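Local coordinates for putative peptidyl-arginine deiminase family protein (Campylobacter jejuni subsp. jejuni serotype O:2, PDB 6B10) that probably hydrolyses agmatine to N-carbamoylputrescine, a deiminase step on the route to the polyamine putrescine, at residues 235-238 with 239-242. Numbering follows the deposited sequence.
Sequences PLQK and MKEE
Residues 235-238 and 239-242 are successive turns of one alpha-helix, stitched by four i to i+4 hydrogen bonds, from Met239 N to Pro235 O (2.9 Å), Lys240 N to Leu236 O (2.9 Å), Glu241 N to Gln237 O (3.2 Å) and Glu242 N to Lys238 O (3.1 Å). The last is the straightest, with 172° at its hydrogen. The stretch illustrates how an amphipathic helix sets apolar side chains against the fold and charged ones on other flanks. On the buried face, Leu236 and Met239 run alongside each other in the same direction, with Leu236 CD2 packed 3.8 Å from Met239 CE. Met239 sets CG anti to its own nitrogen (chi1 -167°), and the turn about CG-SD (chi3 73°) swings the methyl across to Leu236. On another flank, the extended Lys240 methylenes pass Gln237 OE1, 4.2 Å from Lys240 CD; the ammonium continues to a salt bridge with Glu252. Glu241 CG lies 3.5 Å from Gln237 O; beyond it the chain bends at chi2, and the carboxylate forms a salt bridge with Lys244. Both carboxylate oxygens of Glu242 are taken by backbone amides, those of Glu195 and Asn196. The helix, 233-244, is the crossover of a beta-alpha-beta unit between strands 219-224 and 249-254: Leu236 and Met239 press on Leu211 and on Cys223 and His222 respectively, while Met239 and Glu242 also touch Leu194 of strand 190-194.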
loop_
_atom_site.group_PDB
_atom_site.type_symbol
_atom_site.label_atom_id
_atom_site.label_comp_id
_atom_site.label_asym_id
_atom_site.label_seq_id
_atom_site.Cartn_x
_atom_site.Cartn_y
_atom_site.Cartn_z
ATOM N N PRO A 235 -11.242 -16.865 10.823
ATOM C CA PRO A 235 -9.929 -16.236 10.697
ATOM C C PRO A 235 -9.935 -14.760 11.089
ATOM O O PRO A 235 -9.049 -14.318 11.819
ATOM C CB PRO A 235 -9.609 -16.385 9.213
ATOM C CG PRO A 235 -10.356 -17.597 8.789
ATOM C CD PRO A 235 -11.604 -17.625 9.615
ATOM N N LEU A 236 -10.933 -14.017 10.617
ATOM C CA LEU A 236 -11.046 -12.598 10.943
ATOM C C LEU A 236 -11.493 -12.366 12.382
ATOM O O LEU A 236 -11.073 -11.390 13.005
ATOM C CB LEU A 236 -11.964 -11.871 9.954
ATOM C CG LEU A 236 -11.396 -11.790 8.530
ATOM C CD1 LEU A 236 -12.371 -11.087 7.602
ATOM C CD2 LEU A 236 -10.040 -11.094 8.503
ATOM N N GLN A 237 -12.327 -13.254 12.919
ATOM C CA GLN A 237 -12.667 -13.170 14.342
ATOM C C GLN A 237 -11.434 -13.402 15.215
ATOM O O GLN A 237 -11.240 -12.704 16.207
ATOM C CB GLN A 237 -13.793 -14.137 14.718
ATOM C CG GLN A 237 -15.181 -13.640 14.326
ATOM C CD GLN A 237 -15.631 -12.412 15.115
ATOM O OE1 GLN A 237 -15.313 -12.264 16.293
ATOM N NE2 GLN A 237 -16.385 -11.531 14.462
ATOM N N LYS A 238 -10.595 -14.363 14.836
ATOM C CA LYS A 238 -9.342 -14.612 15.558
ATOM C C LYS A 238 -8.363 -13.435 15.428
ATOM O O LYS A 238 -7.730 -13.030 16.405
ATOM C CB LYS A 238 -8.674 -15.895 15.064
ATOM C CG LYS A 238 -9.363 -17.178 15.501
ATOM C CD LYS A 238 -8.678 -18.381 14.873
ATOM C CE LYS A 238 -9.506 -19.646 15.017
ATOM N NZ LYS A 238 -8.983 -20.725 14.137
ATOM N N MET A 239 -8.243 -12.891 14.221
ATOM C CA MET A 239 -7.437 -11.689 14.008
ATOM C C MET A 239 -7.928 -10.546 14.899
ATOM O O MET A 239 -7.123 -9.820 15.477
ATOM C CB MET A 239 -7.469 -11.261 12.540
ATOM C CG MET A 239 -6.422 -10.213 12.182
ATOM S SD MET A 239 -6.551 -9.661 10.472
ATOM C CE MET A 239 -8.030 -8.658 10.563
ATOM N N LYS A 240 -9.244 -10.393 15.011
ATOM C CA LYS A 240 -9.820 -9.363 15.875
ATOM C C LYS A 240 -9.328 -9.515 17.314
ATOM O O LYS A 240 -8.904 -8.539 17.941
ATOM C CB LYS A 240 -11.351 -9.399 15.830
ATOM C CG LYS A 240 -12.024 -8.292 16.628
ATOM C CD LYS A 240 -13.539 -8.455 16.650
ATOM C CE LYS A 240 -14.198 -7.472 17.608
ATOM N NZ LYS A 240 -15.620 -7.195 17.235
ATOM N N GLU A 241 -9.387 -10.741 17.831
ATOM C CA GLU A 241 -8.953 -11.020 19.204
ATOM C C GLU A 241 -7.484 -10.672 19.426
ATOM O O GLU A 241 -7.143 -10.061 20.440
ATOM C CB GLU A 241 -9.220 -12.488 19.574
ATOM C CG GLU A 241 -10.699 -12.840 19.707
ATOM C CD GLU A 241 -11.424 -11.960 20.709
ATOM O OE1 GLU A 241 -10.809 -11.599 21.733
ATOM O OE2 GLU A 241 -12.606 -11.620 20.473
ATOM N N GLU A 242 -6.626 -11.060 18.480
ATOM C CA GLU A 242 -5.220 -10.651 18.491
ATOM C C GLU A 242 -5.072 -9.135 18.589
ATOM O O GLU A 242 -4.312 -8.623 19.409
ATOM C CB GLU A 242 -4.519 -11.102 17.213
ATOM C CG GLU A 242 -3.776 -12.410 17.311
ATOM C CD GLU A 242 -3.160 -12.778 15.986
ATOM O OE1 GLU A 242 -1.924 -12.678 15.849
ATOM O OE2 GLU A 242 -3.918 -13.140 15.064
#